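Local coordinates for heptaprenyl diphosphate synthase (HEPPP synthase) subunit 1 family protein (Staphylococcus aureus, PDB 5H9D) that probably serves as the smaller subunit of a two-component heptaprenyl diphosphate synthase, pairing with a farnesyl pyrophosphate synthetase-type chain to make a long prenyl diphosphate, at residues Pro162-Lys166 with Leu177-Lys182; Ser20-Ser24 with Leu66-Ser70. All blocks are in the same frame, centred on the assembly; numbering follows the deposited sequence.

Overall arrangement
Interaction 1 sets a loop on a helix end, and interaction 2 brings two loops together, at separate places in an all-alpha subunit. Their centres are 28 Å apart, their nearest atoms are about 11 Å apart, and the two do not touch. Interaction 2 comes first in the sequence: it sets the loop at 20-24 against the connection between helices 43-65 and 70-88, at the surface, where three of its residues lie within reach of the farnesyl pyrophosphate synthetase chain. Interaction 1 is local: the last turn of helix 174-180 and the residues after it pack on the preceding loop 162-166, and no other protein chain of the assembly touches it. Interaction 1 is thus internal packing, whereas interaction 2 borders the subunit interface.

Interaction 1: Pro162-Lys166 with Leu177-Lys182; sequences PSYFK and LHDIQK
His178 turns the edge of its imidazole to the backbone leaving Pro162: CD2 lies 3.3 Å from Pro162 C and 3.6 Å from Ser163 N, both near the ring plane. A flat ring suits this place because its thin edge can approach the backbone closely. Across NE2 from CD2, His178 CE1 is 4.1 Å from Phe165 CD1, the two side chains crossing at about a right angle. Leu177 fills the next space with its two methyls. CD1 packs on the aliphatic part of Lys166, 3.4 Å from CD, while CD2 lies 3.4 Å from Tyr164 O. Chi1 of 163° swings the Leu177 branch over beside its own carbonyl carbon. The Gln181 side chain crosses Tyr164 at about a right angle. A bend at chi3 (-69°) lays the aliphatic end of Lys182 across the proline ring, with CE nearest Pro162 CG.

Further out, Lys166 lays CD 4.0 Å above one face of the Tyr164 ring, two residues earlier, and sends NZ to a salt bridge with Glu129 and a hydrogen bond with Tyr168 OH. Helix 118-140, which carries Glu129, thereby holds the end of that lysine, while its methylenes serve Leu177. His178 ND1 is bonded to Lys174 O one turn back, fixing the ring's rotation, and Lys174 also makes a cation-pi contact with Phe165. The whole is loop-on-helix packing: the last turn of helix 174-180 packs against the coil that leads up to it from helix 150-153 in an all-alpha chain of the terpene synthase clan.

Interaction 2: Ser20-Ser24 with Leu66-Ser70; sequences SEYES and LSKHS
Glu23 and Ser70 bring their CA atoms to 6.6 Å where the irregular loop 20-24 passes a type I beta turn, Ser67 to Ser70, in the connection from helix 43-65 to helix 70-88 of this all-alpha subunit. Glu23 makes the largest contribution of any residue. With CG anti to its backbone N (chi1 -153°) and a bend at chi2, its carboxylate reaches across to the turn. There OE1 accepts a hydrogen bond from Ser67 N at 3.2 Å, met nearly along its C-O axis, and a carboxylate suits the backbone N-H at the start of a turn. The aliphatic part of Glu23 also packs on Leu66, Glu23 CG lying 3.6 Å from Leu66 CD2; Leu66 also packs on His57 and Ile61 of helix 43-65. His69 gives a weak bond from NE2 to Glu21 O, 3.4 Å long and bent at 138°. The same imidazole meets Phe148 of the farnesyl pyrophosphate synthetase chain, so this surface turn borders the partner subunit. Serines fit the turn because their short hydroxyls can bond within it: Ser67 OG donates to Ser70 OG at 3.0 Å, and Ser70 OG donates to Ser67 O, standing 42° above the plane of that carbonyl.

Interaction 1: Pro162-Lys166 with Leu177-Lys182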
loop_
_atom_site.group_PDB
_atom_site.type_symbol
_atom_site.label_atom_id
_atom_site.label_comp_id
_atom_site.label_asym_id
_atom_site.label_seq_id
_atom_site.Cartn_x
_atom_site.Cartn_y
_atom_site.Cartn_z
ATOM N N PRO C 162 22.599 5.859 -28.536
ATOM C CA PRO C 162 21.184 6.060 -28.890
ATOM C C PRO C 162 20.515 4.709 -29.184
ATOM O O PRO C 162 20.205 4.354 -30.331
ATOM C CB PRO C 162 21.271 6.976 -30.107
ATOM C CG PRO C 162 22.399 7.886 -29.714
ATOM C CD PRO C 162 23.435 6.928 -29.125
ATOM N N SER C 163 20.309 3.976 -28.095
ATOM C CA SER C 163 19.721 2.655 -28.084
ATOM C C SER C 163 18.986 2.534 -26.754
ATOM O O SER C 163 18.298 1.546 -26.499
ATOM C CB SER C 163 20.834 1.604 -28.162
ATOM O OG SER C 163 21.795 1.804 -27.132
ATOM N N TYR C 164 19.144 3.546 -25.904
ATOM C CA TYR C 164 18.498 3.557 -24.597
ATOM C C TYR C 164 17.052 4.045 -24.653
ATOM O O TYR C 164 16.795 5.239 -24.783
ATOM C CB TYR C 164 19.299 4.422 -23.617
ATOM C CG TYR C 164 18.594 4.656 -22.308
ATOM C CD1 TYR C 164 17.847 3.643 -21.705
ATOM C CD2 TYR C 164 18.652 5.893 -21.675
ATOM C CE1 TYR C 164 17.163 3.862 -20.496
ATOM C CE2 TYR C 164 17.973 6.123 -20.461
ATOM C CZ TYR C 164 17.232 5.102 -19.884
ATOM O OH TYR C 164 16.565 5.314 -18.708
ATOM N N PHE C 165 16.111 3.106 -24.559
ATOM C CA PHE C 165 14.696 3.443 -24.581
ATOM C C PHE C 165 14.151 3.305 -23.171
ATOM O O PHE C 165 14.049 2.201 -22.631
ATOM C CB PHE C 165 13.925 2.525 -25.515
ATOM C CG PHE C 165 12.589 3.076 -25.961
ATOM C CD1 PHE C 165 12.520 4.222 -26.734
ATOM C CD2 PHE C 165 11.407 2.400 -25.672
ATOM C CE1 PHE C 165 11.298 4.685 -27.221
ATOM C CE2 PHE C 165 10.179 2.859 -26.158
ATOM C CZ PHE C 165 10.129 4.003 -26.936
ATOM N N LYS C 166 13.823 4.464 -22.604
ATOM C CA LYS C 166 13.272 4.660 -21.268
ATOM C C LYS C 166 12.341 3.610 -20.702
ATOM O O LYS C 166 12.710 2.904 -19.779
ATOM C CB LYS C 166 12.535 5.993 -21.232
ATOM C CG LYS C 166 13.434 7.206 -21.218
ATOM C CD LYS C 166 14.547 7.136 -22.247
ATOM C CE LYS C 166 15.518 8.287 -22.028
ATOM N NZ LYS C 166 15.989 8.314 -20.610
ATOM N N LEU C 177 12.781 10.343 -28.747
ATOM C CA LEU C 177 13.648 10.030 -27.627
ATOM C C LEU C 177 15.125 10.119 -27.877
ATOM O O LEU C 177 15.836 10.820 -27.168
ATOM C CB LEU C 177 13.317 8.633 -27.095
ATOM C CG LEU C 177 14.365 7.968 -26.197
ATOM C CD1 LEU C 177 14.816 8.932 -25.114
ATOM C CD2 LEU C 177 13.794 6.714 -25.586
ATOM N N HIS C 178 15.595 9.387 -28.872
ATOM C CA HIS C 178 17.009 9.374 -29.179
ATOM C C HIS C 178 17.505 10.763 -29.584
ATOM O O HIS C 178 18.690 11.057 -29.473
ATOM C CB HIS C 178 17.279 8.302 -30.246
ATOM C CG HIS C 178 16.798 6.931 -29.849
ATOM N ND1 HIS C 178 15.477 6.544 -29.939
ATOM C CD2 HIS C 178 17.457 5.877 -29.308
ATOM C CE1 HIS C 178 15.341 5.316 -29.471
ATOM N NE2 HIS C 178 16.528 4.887 -29.082
ATOM N N ASP C 179 16.587 11.624 -30.021
ATOM C CA ASP C 179 16.933 12.994 -30.386
ATOM C C ASP C 179 16.877 13.934 -29.164
ATOM O O ASP C 179 17.874 14.575 -28.851
ATOM C CB ASP C 179 16.018 13.514 -31.505
ATOM C CG ASP C 179 16.394 12.963 -32.889
ATOM O OD1 ASP C 179 17.569 13.100 -33.308
ATOM O OD2 ASP C 179 15.512 12.399 -33.573
ATOM N N ILE C 180 15.742 14.021 -28.460
ATOM C CA ILE C 180 15.684 14.901 -27.282
ATOM C C ILE C 180 16.663 14.478 -26.183
ATOM O O ILE C 180 16.871 15.211 -25.218
ATOM C CB ILE C 180 14.219 15.061 -26.642
ATOM C CG1 ILE C 180 13.492 13.730 -26.500
ATOM C CG2 ILE C 180 13.365 15.989 -27.486
ATOM C CD1 ILE C 180 11.970 13.895 -26.393
ATOM N N GLN C 181 17.277 13.309 -26.334
ATOM C CA GLN C 181 18.235 12.837 -25.332
ATOM C C GLN C 181 19.643 12.853 -25.892
ATOM O O GLN C 181 20.591 12.411 -25.240
ATOM C CB GLN C 181 17.906 11.426 -24.861
ATOM C CG GLN C 181 18.312 10.345 -25.818
ATOM C CD GLN C 181 18.241 8.980 -25.178
ATOM O OE1 GLN C 181 18.475 7.963 -25.830
ATOM N NE2 GLN C 181 17.927 8.947 -23.889
ATOM N N LYS C 182 19.758 13.330 -27.126
ATOM C CA LYS C 182 21.045 13.475 -27.789
ATOM C C LYS C 182 21.191 14.987 -27.825
ATOM O O LYS C 182 22.272 15.533 -27.598
ATOM C CB LYS C 182 21.011 12.911 -29.217
ATOM C CG LYS C 182 22.394 12.840 -29.881
ATOM C CD LYS C 182 22.363 12.204 -31.281
ATOM C CE LYS C 182 22.044 10.706 -31.235
ATOM N NZ LYS C 182 22.127 10.055 -32.575
#

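Interaction 2: Ser20-Ser24 with Leu66-Ser70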
loop_
_atom_site.group_PDB
_atom_site.type_symbol
_atom_site.label_atom_id
_atom_site.label_comp_id
_atom_site.label_asym_id
_atom_site.label_seq_id
_atom_site.Cartn_x
_atom_site.Cartn_y
_atom_site.Cartn_z
ATOM N N SER C 20 5.926 -18.023 -4.989
ATOM C CA SER C 20 6.064 -19.006 -6.060
ATOM C C SER C 20 6.924 -18.498 -7.224
ATOM O O SER C 20 8.150 -18.622 -7.172
ATOM C CB SER C 20 4.681 -19.439 -6.565
ATOM O OG SER C 20 3.899 -18.335 -7.004
ATOM N N GLU C 21 6.306 -17.919 -8.256
ATOM C CA GLU C 21 7.083 -17.434 -9.402
ATOM C C GLU C 21 6.948 -15.947 -9.750
ATOM O O GLU C 21 5.888 -15.505 -10.202
ATOM C CB GLU C 21 6.746 -18.247 -10.658
ATOM C CG GLU C 21 6.544 -19.737 -10.429
ATOM C CD GLU C 21 5.094 -20.150 -10.652
ATOM O OE1 GLU C 21 4.610 -20.032 -11.812
ATOM O OE2 GLU C 21 4.444 -20.581 -9.666
ATOM N N TYR C 22 8.032 -15.189 -9.578
ATOM C CA TYR C 22 8.021 -13.763 -9.899
ATOM C C TYR C 22 8.755 -13.418 -11.200
ATOM O O TYR C 22 9.853 -13.916 -11.464
ATOM C CB TYR C 22 8.587 -12.957 -8.731
ATOM C CG TYR C 22 9.939 -13.382 -8.211
ATOM C CD1 TYR C 22 11.113 -13.004 -8.858
ATOM C CD2 TYR C 22 10.046 -14.086 -7.013
ATOM C CE1 TYR C 22 12.363 -13.307 -8.312
ATOM C CE2 TYR C 22 11.285 -14.397 -6.461
ATOM C CZ TYR C 22 12.438 -14.000 -7.111
ATOM O OH TYR C 22 13.659 -14.269 -6.534
ATOM N N GLU C 23 8.142 -12.545 -11.998
ATOM C CA GLU C 23 8.666 -12.138 -13.307
ATOM C C GLU C 23 10.172 -11.880 -13.531
ATOM O O GLU C 23 10.889 -12.813 -13.918
ATOM C CB GLU C 23 7.863 -10.942 -13.841
ATOM C CG GLU C 23 7.837 -10.838 -15.374
ATOM C CD GLU C 23 6.489 -11.227 -15.981
ATOM O OE1 GLU C 23 5.498 -10.517 -15.713
ATOM O OE2 GLU C 23 6.418 -12.232 -16.723
ATOM N N SER C 24 10.667 -10.657 -13.301
ATOM C CA SER C 24 12.088 -10.364 -13.587
ATOM C C SER C 24 12.898 -9.503 -12.610
ATOM O O SER C 24 13.653 -10.017 -11.789
ATOM C CB SER C 24 12.208 -9.707 -14.968
ATOM O OG SER C 24 11.272 -10.218 -15.901
ATOM N N LEU C 66 4.228 -7.153 -18.577
ATOM C CA LEU C 66 4.317 -8.087 -17.471
ATOM C C LEU C 66 2.920 -8.174 -16.834
ATOM O O LEU C 66 2.133 -7.217 -16.888
ATOM C CB LEU C 66 5.330 -7.585 -16.447
ATOM C CG LEU C 66 6.665 -7.111 -17.032
ATOM C CD1 LEU C 66 7.552 -6.587 -15.904
ATOM C CD2 LEU C 66 7.358 -8.244 -17.774
ATOM N N SER C 67 2.601 -9.323 -16.243
ATOM C CA SER C 67 1.300 -9.512 -15.605
ATOM C C SER C 67 1.071 -8.471 -14.530
ATOM O O SER C 67 1.990 -7.779 -14.107
ATOM C CB SER C 67 1.202 -10.902 -14.973
ATOM O OG SER C 67 2.182 -11.066 -13.963
ATOM N N LYS C 68 -0.166 -8.374 -14.077
ATOM C CA LYS C 68 -0.518 -7.419 -13.040
ATOM C C LYS C 68 0.125 -7.764 -11.695
ATOM O O LYS C 68 0.604 -6.881 -10.991
ATOM C CB LYS C 68 -2.033 -7.365 -12.926
ATOM C CG LYS C 68 -2.707 -6.642 -14.090
ATOM C CD LYS C 68 -2.046 -6.893 -15.438
ATOM C CE LYS C 68 -2.797 -6.158 -16.538
ATOM N NZ LYS C 68 -4.222 -6.614 -16.591
ATOM N N HIS C 69 0.145 -9.048 -11.348
ATOM C CA HIS C 69 0.740 -9.511 -10.107
ATOM C C HIS C 69 2.167 -8.991 -10.004
ATOM O O HIS C 69 2.765 -8.999 -8.937
ATOM C CB HIS C 69 0.709 -11.048 -10.058
ATOM C CG HIS C 69 2.049 -11.698 -9.825
ATOM N ND1 HIS C 69 2.659 -11.742 -8.588
ATOM C CD2 HIS C 69 2.901 -12.311 -10.684
ATOM C CE1 HIS C 69 3.827 -12.346 -8.695
ATOM N NE2 HIS C 69 3.998 -12.700 -9.957
ATOM N N SER C 70 2.709 -8.530 -11.115
ATOM C CA SER C 70 4.054 -7.975 -11.103
ATOM C C SER C 70 4.112 -6.658 -10.295
ATOM O O SER C 70 5.160 -6.292 -9.739
ATOM C CB SER C 70 4.491 -7.737 -12.538
ATOM O OG SER C 70 4.207 -8.891 -13.301
#